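Local coordinates for protein alanine racemase 1 (PDB 4Y2W) that is a two-domain protein of the alanine racemase family, joining an N-terminal TIM-barrel domain to a C-terminal domain rich in beta strands, at residues Y166-A171 / M222-I227; H205-A210 / N216-D221. The protein carries 1 engineered substitution. One frame throughout, in Å; residues are numbered along the deposited sequence.

Contact 1. Residues Y166-A171 / M222-I227. With PO4 (phosphate ion), chain C.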
ATOM      1  N   TYR A 166      22.992 -19.660   3.576  1.00 50.68           N
ATOM      2  CA  TYR A 166      23.172 -18.287   3.118  1.00 49.52           C
ATOM      3  C   TYR A 166      23.254 -17.251   4.221  1.00 48.26           C
ATOM      4  O   TYR A 166      22.952 -17.526   5.383  1.00 47.26           O
ATOM      5  CB  TYR A 166      22.068 -17.910   2.127  1.00 50.03           C
ATOM      6  CG  TYR A 166      20.685 -17.727   2.715  1.00 50.33           C
ATOM      7  CD1 TYR A 166      19.923 -18.819   3.113  1.00 50.54           C
ATOM      8  CD2 TYR A 166      20.129 -16.456   2.852  1.00 50.81           C
ATOM      9  CE1 TYR A 166      18.652 -18.651   3.641  1.00 51.09           C
ATOM     10  CE2 TYR A 166      18.862 -16.277   3.379  1.00 50.47           C
ATOM     11  CZ  TYR A 166      18.126 -17.377   3.771  1.00 50.90           C
ATOM     12  OH  TYR A 166      16.866 -17.197   4.295  1.00 49.99           O
ATOM     13  N   SER A 167      23.695 -16.062   3.818  1.00 47.97           N
ATOM     14  CA  SER A 167      23.797 -14.900   4.690  1.00 48.03           C
ATOM     15  C   SER A 167      23.417 -13.655   3.881  1.00 48.53           C
ATOM     16  O   SER A 167      22.988 -13.767   2.730  1.00 46.49           O
ATOM     17  CB  SER A 167      25.218 -14.780   5.251  1.00 47.86           C
ATOM     18  OG  SER A 167      25.277 -13.835   6.305  1.00 47.58           O
ATOM     19  N   HIS A 168      23.581 -12.478   4.484  1.00 50.63           N
ATOM     20  CA  HIS A 168      23.150 -11.216   3.878  1.00 51.46           C
ATOM     21  C   HIS A 168      24.102 -10.085   4.270  1.00 49.97           C
ATOM     22  O   HIS A 168      24.439  -9.940   5.449  1.00 49.66           O
ATOM     23  CB  HIS A 168      21.724 -10.892   4.342  1.00 53.13           C
ATOM     24  CG  HIS A 168      20.982  -9.957   3.437  1.00 55.29           C
ATOM     25  ND1 HIS A 168      20.146 -10.401   2.435  1.00 56.68           N
ATOM     26  CD2 HIS A 168      20.933  -8.605   3.395  1.00 56.34           C
ATOM     27  CE1 HIS A 168      19.624  -9.362   1.805  1.00 56.99           C
ATOM     28  NE2 HIS A 168      20.086  -8.260   2.369  1.00 56.95           N
ATOM     29  N   PHE A 169      24.533  -9.294   3.286  1.00 48.70           N
ATOM     30  CA  PHE A 169      25.455  -8.181   3.534  1.00 48.55           C
ATOM     31  C   PHE A 169      24.733  -7.008   4.194  1.00 48.77           C
ATOM     32  O   PHE A 169      23.640  -6.634   3.769  1.00 48.36           O
ATOM     33  CB  PHE A 169      26.114  -7.701   2.232  1.00 47.99           C
ATOM     34  CG  PHE A 169      27.126  -8.660   1.666  1.00 48.22           C
ATOM     35  CD1 PHE A 169      28.242  -9.034   2.408  1.00 48.30           C
ATOM     36  CD2 PHE A 169      26.979  -9.171   0.384  1.00 47.89           C
ATOM     37  CE1 PHE A 169      29.178  -9.911   1.887  1.00 47.62           C
ATOM     38  CE2 PHE A 169      27.915 -10.047  -0.142  1.00 47.70           C
ATOM     39  CZ  PHE A 169      29.015 -10.416   0.610  1.00 47.73           C
ATOM     40  N   ALA A 170      25.362  -6.422   5.213  1.00 48.48           N
ATOM     41  CA  ALA A 170      24.775  -5.311   5.964  1.00 48.77           C
ATOM     42  C   ALA A 170      24.998  -3.948   5.313  1.00 48.94           C
ATOM     43  O   ALA A 170      24.163  -3.056   5.458  1.00 49.58           O
ATOM     44  CB  ALA A 170      25.313  -5.294   7.386  1.00 49.22           C
ATOM     45  N   ALA A 171      26.115  -3.779   4.607  1.00 49.41           N
ATOM     46  CA  ALA A 171      26.457  -2.483   4.010  1.00 49.68           C
ATOM     47  C   ALA A 171      27.076  -2.616   2.618  1.00 50.06           C
ATOM     48  O   ALA A 171      28.049  -1.932   2.299  1.00 50.93           O
ATOM     49  CB  ALA A 171      27.388  -1.711   4.937  1.00 49.49           C
ATOM     50  N   MET A 222      25.078 -19.338  -5.899  1.00 50.41           N
ATOM     51  CA  MET A 222      23.839 -18.675  -6.304  1.00 50.08           C
ATOM     52  C   MET A 222      23.850 -17.194  -5.929  1.00 49.53           C
ATOM     53  O   MET A 222      24.548 -16.772  -5.008  1.00 50.05           O
ATOM     54  CB  MET A 222      22.631 -19.383  -5.681  1.00 50.61           C
ATOM     55  CG  MET A 222      21.288 -18.986  -6.274  1.00 50.89           C
ATOM     56  SD  MET A 222      19.961 -20.126  -5.840  1.00 51.67           S
ATOM     57  CE  MET A 222      19.989 -20.022  -4.051  1.00 51.70           C
ATOM     58  N   VAL A 223      23.060 -16.418  -6.661  1.00 49.39           N
ATOM     59  CA  VAL A 223      23.017 -14.967  -6.524  1.00 48.72           C
ATOM     60  C   VAL A 223      21.550 -14.501  -6.412  1.00 48.70           C
ATOM     61  O   VAL A 223      20.654 -15.128  -6.981  1.00 49.58           O
ATOM     62  CB  VAL A 223      23.809 -14.337  -7.699  1.00 48.75           C
ATOM     63  CG1 VAL A 223      23.037 -13.251  -8.425  1.00 49.60           C
ATOM     64  CG2 VAL A 223      25.160 -13.832  -7.212  1.00 49.13           C
ATOM     65  N   ARG A 224      21.312 -13.418  -5.667  1.00 48.85           N
ATOM     66  CA  ARG A 224      19.946 -12.994  -5.293  1.00 47.85           C
ATOM     67  C   ARG A 224      19.555 -11.583  -5.779  1.00 48.27           C
ATOM     68  O   ARG A 224      19.413 -10.657  -4.969  1.00 47.79           O
ATOM     69  CB  ARG A 224      19.782 -13.056  -3.768  1.00 46.75           C
ATOM     70  CG  ARG A 224      19.958 -14.436  -3.143  1.00 46.44           C
ATOM     71  CD  ARG A 224      19.468 -14.443  -1.699  1.00 45.79           C
ATOM     72  NE  ARG A 224      20.078 -13.370  -0.910  1.00 45.61           N
ATOM     73  CZ  ARG A 224      21.049 -13.514  -0.006  1.00 46.12           C
ATOM     74  NH1 ARG A 224      21.568 -14.703   0.287  1.00 46.00           N
ATOM     75  NH2 ARG A 224      21.508 -12.442   0.626  1.00 46.68           N
ATOM     76  N   PRO A 225      19.358 -11.412  -7.097  1.00 48.11           N
ATOM     77  CA  PRO A 225      18.915 -10.111  -7.598  1.00 48.07           C
ATOM     78  C   PRO A 225      17.442  -9.851  -7.296  1.00 48.32           C
ATOM     79  O   PRO A 225      16.608 -10.739  -7.485  1.00 48.74           O
ATOM     80  CB  PRO A 225      19.133 -10.226  -9.108  1.00 48.00           C
ATOM     81  CG  PRO A 225      19.001 -11.680  -9.393  1.00 48.01           C
ATOM     82  CD  PRO A 225      19.571 -12.377  -8.191  1.00 47.88           C
ATOM     83  N   GLY A 226      17.137  -8.640  -6.837  1.00 48.20           N
ATOM     84  CA  GLY A 226      15.764  -8.236  -6.543  1.00 46.90           C
ATOM     85  C   GLY A 226      15.402  -6.960  -7.269  1.00 46.65           C
ATOM     86  O   GLY A 226      15.021  -6.996  -8.439  1.00 46.16           O
ATOM     87  N   ILE A 227      15.533  -5.828  -6.578  1.00 46.48           N
ATOM     88  CA  ILE A 227      15.191  -4.520  -7.148  1.00 46.43           C
ATOM     89  C   ILE A 227      15.839  -4.285  -8.514  1.00 47.00           C
ATOM     90  O   ILE A 227      15.230  -3.687  -9.401  1.00 47.45           O
ATOM     91  CB  ILE A 227      15.572  -3.361  -6.194  1.00 46.39           C
ATOM     92  CG1 ILE A 227      15.039  -2.018  -6.714  1.00 46.69           C
ATOM     93  CG2 ILE A 227      17.080  -3.278  -6.002  1.00 46.34           C
ATOM     94  CD1 ILE A 227      13.548  -1.996  -6.975  1.00 46.53           C
TER
HETATM   95  P   PO4 C 401      18.031  -6.628  -3.402  1.00 90.71           P
HETATM   96  O1  PO4 C 401      18.575  -6.451  -4.802  1.00 84.55           O
HETATM   97  O2  PO4 C 401      18.947  -5.964  -2.397  1.00 88.57           O
HETATM   98  O3  PO4 C 401      17.934  -8.105  -3.088  1.00 89.90           O
HETATM   99  O4  PO4 C 401      16.661  -5.993  -3.314  1.00 90.78           O

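Contact 2. Residues H205-A210 / N216-D221. With PO4 (phosphate ion), chain C.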
ATOM      1  N   HIS A 205      25.234 -19.083  -0.914  1.00 54.35           N
ATOM      2  CA  HIS A 205      24.931 -17.787  -1.529  1.00 52.78           C
ATOM      3  C   HIS A 205      24.845 -16.678  -0.496  1.00 51.69           C
ATOM      4  O   HIS A 205      24.496 -16.914   0.656  1.00 52.82           O
ATOM      5  CB  HIS A 205      23.642 -17.856  -2.357  1.00 52.47           C
ATOM      6  CG  HIS A 205      22.458 -18.393  -1.613  1.00 52.36           C
ATOM      7  ND1 HIS A 205      21.355 -17.624  -1.317  1.00 52.05           N
ATOM      8  CD2 HIS A 205      22.193 -19.629  -1.126  1.00 51.79           C
ATOM      9  CE1 HIS A 205      20.465 -18.359  -0.672  1.00 50.96           C
ATOM     10  NE2 HIS A 205      20.951 -19.579  -0.544  1.00 50.84           N
ATOM     11  N   ILE A 206      25.183 -15.466  -0.920  1.00 50.56           N
ATOM     12  CA  ILE A 206      25.247 -14.320  -0.013  1.00 49.88           C
ATOM     13  C   ILE A 206      24.974 -12.966  -0.688  1.00 49.87           C
ATOM     14  O   ILE A 206      24.527 -12.026  -0.032  1.00 49.70           O
ATOM     15  CB  ILE A 206      26.620 -14.292   0.703  1.00 49.66           C
ATOM     16  CG1 ILE A 206      26.622 -13.294   1.867  1.00 50.54           C
ATOM     17  CG2 ILE A 206      27.741 -13.982  -0.282  1.00 49.66           C
ATOM     18  CD1 ILE A 206      27.802 -13.458   2.802  1.00 50.36           C
ATOM     19  N   ALA A 207      25.225 -12.871  -1.993  1.00 50.94           N
ATOM     20  CA  ALA A 207      25.185 -11.594  -2.699  1.00 52.01           C
ATOM     21  C   ALA A 207      23.775 -11.156  -3.102  1.00 53.24           C
ATOM     22  O   ALA A 207      23.054 -11.891  -3.784  1.00 51.54           O
ATOM     23  CB  ALA A 207      26.076 -11.664  -3.932  1.00 51.58           C
ATOM     24  N   ASN A 208      23.399  -9.953  -2.664  1.00 54.66           N
ATOM     25  CA  ASN A 208      22.255  -9.224  -3.224  1.00 55.68           C
ATOM     26  C   ASN A 208      22.768  -8.297  -4.337  1.00 55.86           C
ATOM     27  O   ASN A 208      23.962  -8.307  -4.638  1.00 58.02           O
ATOM     28  CB  ASN A 208      21.510  -8.445  -2.130  1.00 56.78           C
ATOM     29  CG  ASN A 208      22.398  -7.443  -1.398  1.00 59.54           C
ATOM     30  OD1 ASN A 208      23.629  -7.502  -1.478  1.00 59.70           O
ATOM     31  ND2 ASN A 208      21.772  -6.522  -0.669  1.00 59.93           N
ATOM     32  N   ALA A 209      21.884  -7.508  -4.945  1.00 54.58           N
ATOM     33  CA  ALA A 209      22.247  -6.665  -6.103  1.00 53.85           C
ATOM     34  C   ALA A 209      23.533  -5.838  -5.923  1.00 53.37           C
ATOM     35  O   ALA A 209      24.340  -5.731  -6.847  1.00 51.67           O
ATOM     36  CB  ALA A 209      21.085  -5.754  -6.474  1.00 53.81           C
ATOM     37  N   ALA A 210      23.718  -5.264  -4.738  1.00 53.56           N
ATOM     38  CA  ALA A 210      24.874  -4.408  -4.469  1.00 53.53           C
ATOM     39  C   ALA A 210      26.193  -5.170  -4.578  1.00 54.42           C
ATOM     40  O   ALA A 210      27.155  -4.682  -5.174  1.00 54.41           O
ATOM     41  CB  ALA A 210      24.746  -3.771  -3.095  1.00 52.93           C
ATOM     42  N   ASN A 216      32.803  -9.457  -6.965  1.00 55.29           N
ATOM     43  CA  ASN A 216      32.804 -10.644  -7.831  1.00 55.18           C
ATOM     44  C   ASN A 216      33.014 -11.952  -7.050  1.00 54.69           C
ATOM     45  O   ASN A 216      32.585 -13.020  -7.489  1.00 54.23           O
ATOM     46  CB  ASN A 216      33.872 -10.516  -8.929  1.00 56.20           C
ATOM     47  CG  ASN A 216      33.303 -10.675 -10.327  1.00 58.28           C
ATOM     48  OD1 ASN A 216      33.687 -11.581 -11.073  1.00 58.48           O
ATOM     49  ND2 ASN A 216      32.385  -9.787 -10.696  1.00 59.63           N
ATOM     50  N   TYR A 217      33.682 -11.859  -5.899  1.00 54.77           N
ATOM     51  CA  TYR A 217      33.921 -13.022  -5.036  1.00 53.83           C
ATOM     52  C   TYR A 217      32.658 -13.542  -4.352  1.00 53.21           C
ATOM     53  O   TYR A 217      32.536 -14.743  -4.106  1.00 53.79           O
ATOM     54  CB  TYR A 217      34.997 -12.717  -3.982  1.00 53.48           C
ATOM     55  CG  TYR A 217      34.687 -11.589  -3.014  1.00 52.84           C
ATOM     56  CD1 TYR A 217      33.885 -11.799  -1.894  1.00 53.47           C
ATOM     57  CD2 TYR A 217      35.229 -10.320  -3.198  1.00 52.14           C
ATOM     58  CE1 TYR A 217      33.613 -10.772  -1.003  1.00 52.93           C
ATOM     59  CE2 TYR A 217      34.965  -9.289  -2.311  1.00 51.67           C
ATOM     60  CZ  TYR A 217      34.158  -9.519  -1.216  1.00 51.94           C
ATOM     61  OH  TYR A 217      33.898  -8.496  -0.334  1.00 51.87           O
ATOM     62  N   SER A 218      31.723 -12.640  -4.054  1.00 52.55           N
ATOM     63  CA  SER A 218      30.493 -12.991  -3.327  1.00 51.48           C
ATOM     64  C   SER A 218      29.505 -13.858  -4.117  1.00 50.56           C
ATOM     65  O   SER A 218      28.578 -14.420  -3.530  1.00 51.62           O
ATOM     66  CB  SER A 218      29.779 -11.720  -2.849  1.00 50.92           C
ATOM     67  OG  SER A 218      29.397 -10.900  -3.939  1.00 49.55           O
ATOM     68  N   HIS A 219      29.706 -13.965  -5.431  1.00 48.84           N
ATOM     69  CA  HIS A 219      28.801 -14.705  -6.319  1.00 48.46           C
ATOM     70  C   HIS A 219      28.479 -16.118  -5.825  1.00 48.21           C
ATOM     71  O   HIS A 219      27.315 -16.520  -5.827  1.00 49.03           O
ATOM     72  CB  HIS A 219      29.390 -14.779  -7.734  1.00 48.62           C
ATOM     73  CG  HIS A 219      29.377 -13.471  -8.463  1.00 48.71           C
ATOM     74  ND1 HIS A 219      29.503 -13.383  -9.833  1.00 49.32           N
ATOM     75  CD2 HIS A 219      29.236 -12.201  -8.016  1.00 48.52           C
ATOM     76  CE1 HIS A 219      29.455 -12.115 -10.197  1.00 49.37           C
ATOM     77  NE2 HIS A 219      29.291 -11.378  -9.114  1.00 49.29           N
ATOM     78  N   LEU A 220      29.509 -16.858  -5.415  1.00 47.75           N
ATOM     79  CA  LEU A 220      29.364 -18.226  -4.887  1.00 47.45           C
ATOM     80  C   LEU A 220      28.550 -19.131  -5.831  1.00 47.41           C
ATOM     81  O   LEU A 220      28.706 -19.042  -7.047  1.00 47.15           O
ATOM     82  CB  LEU A 220      28.777 -18.193  -3.467  1.00 47.60           C
ATOM     83  CG  LEU A 220      29.576 -17.440  -2.400  1.00 47.77           C
ATOM     84  CD1 LEU A 220      28.764 -17.317  -1.121  1.00 47.58           C
ATOM     85  CD2 LEU A 220      30.902 -18.132  -2.122  1.00 47.81           C
ATOM     86  N   ASP A 221      27.688 -19.988  -5.284  1.00 48.63           N
ATOM     87  CA  ASP A 221      26.912 -20.934  -6.089  1.00 49.98           C
ATOM     88  C   ASP A 221      25.617 -20.321  -6.619  1.00 49.52           C
ATOM     89  O   ASP A 221      25.106 -20.749  -7.653  1.00 47.88           O
ATOM     90  CB  ASP A 221      26.574 -22.183  -5.270  1.00 50.91           C
ATOM     91  CG  ASP A 221      27.802 -22.842  -4.671  1.00 51.34           C
ATOM     92  OD1 ASP A 221      28.758 -23.132  -5.419  1.00 51.91           O
ATOM     93  OD2 ASP A 221      27.808 -23.065  -3.442  1.00 51.50           O
TER
HETATM   94  P   PO4 C 401      18.031  -6.628  -3.402  1.00 90.71           P
HETATM   95  O1  PO4 C 401      18.575  -6.451  -4.802  1.00 84.55           O
HETATM   96  O2  PO4 C 401      18.947  -5.964  -2.397  1.00 88.57           O
HETATM   97  O3  PO4 C 401      17.934  -8.105  -3.088  1.00 89.90           O
HETATM   98  O4  PO4 C 401      16.661  -5.993  -3.314  1.00 90.78           O

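Contact 1. Residues Y166-A171 / M222-I227
R224 reaches across from M222-I227 to the backbone of Y166-A171 and holds the carbonyl oxygen of S167 with both terminal nitrogens. NH2 donates to S167 O at 2.9 Å, meeting a lone pair of the oxygen in the carbonyl plane. The second bond, from NH1 to the same S167 O at 3.0 Å, comes in almost along the C=O axis. The oxygen lies at the edge of the guanidinium, near its plane, so the group meets it end-on through a forked pair of bonds, each moderately bent, which limits its rotation. A bend in the arginine chain, chi3 -53°, turns the guanidinium toward this buried acceptor.

Y166 and H168, on the two sides of S167, approach the same group. The Y166 ring crosses the guanidinium steeply, its plane 68° away, and Y166 CD2 comes to 3.4 Å from R224 NH1. The H168 ring is instead turned nearly parallel to the guanidinium, 10° apart, but displaced from its plane, and H168 ND1 sits 3.0 Å from R224 NH2. The H168 side chain also touches the bound alanine, so the arginine contacts a residue of that pocket.

All this takes place at the C-terminal mouth of the TIM barrel. S167 and H168 follow strand 160-166, the sixth of the eight, while R224 comes from the eighth, strand 222-224; the side chain therefore spans the intervening strand 203-208. The hydroxyls of Y166 and S167 turn to other partners, T105 for the former and I132 and T134 for the latter.

Beyond R224 the chain turns to an anion. The backbone N of G226 gives a weak hydrogen bond to phosphate O1, 3.3 Å away, and I227 N makes another weak one to O4. This ion, probably from the crystallisation liquor, occupies a place consistent with the phosphate site commonly found after the seventh and eighth strands of TIM barrels.

Contact 2. Residues H205-A210 / N216-D221
Beyond the backbone of H205, whose CA meets L220 CD1 at 3.9 Å, its imidazole lies almost parallel to the ring of Y166, while the H129 ring meets it steeply. On the N216-D221 side, one face of the H219 ring has N216 O above it, offset toward the rim, and the Y217 ring packs edge-to-face with F184. The two segments belong to the last beta-alpha-beta crossover of the TIM barrel, in which strand 203-208 leads into helix 209-214 and the loop 216-221 returns to strand 222-224.

Between them there is van der Waals packing and no hydrogen bond. I206 CG2 presses on L220 CD1 at 3.6 Å and on S218 O at 3.4 Å, and L220 continues outward onto F184 and M188 of helix 177-195. At the other end, N208 occupies the N-cap position of helix 209-214, where N208 ND2 and A209 N each make a weak hydrogen bond to the phosphate; the helix start would probably favour an anion there. With chi1 at 61°, S218 OG stands between its backbone N and carbonyl carbon, bonded to L215 O and 3.4 Å from the methyl A207 CB.

How the contacts relate
Both contacts are buried in the same barrel. Contact 1 uses strand 222-224 and contact 2 strand 203-208, neighbours joined by a probable hydrogen bond from R224 N to A207 O at 3.0 Å. Contact 2 is nested in the chain loop that contact 1 closes, and their centres lie about 6 Å apart. Contact 1, nearer the chain centre and next to bound alanine, is polar and rests on an arginine. Contact 2 lies farther out, on the helix-covered side, and relies on van der Waals packing of I206, A207 and L220, the last partly exposed, without a hydrogen bond across. Backbone nitrogens from both, with the N208 amide of contact 2, converge weakly on one phosphate.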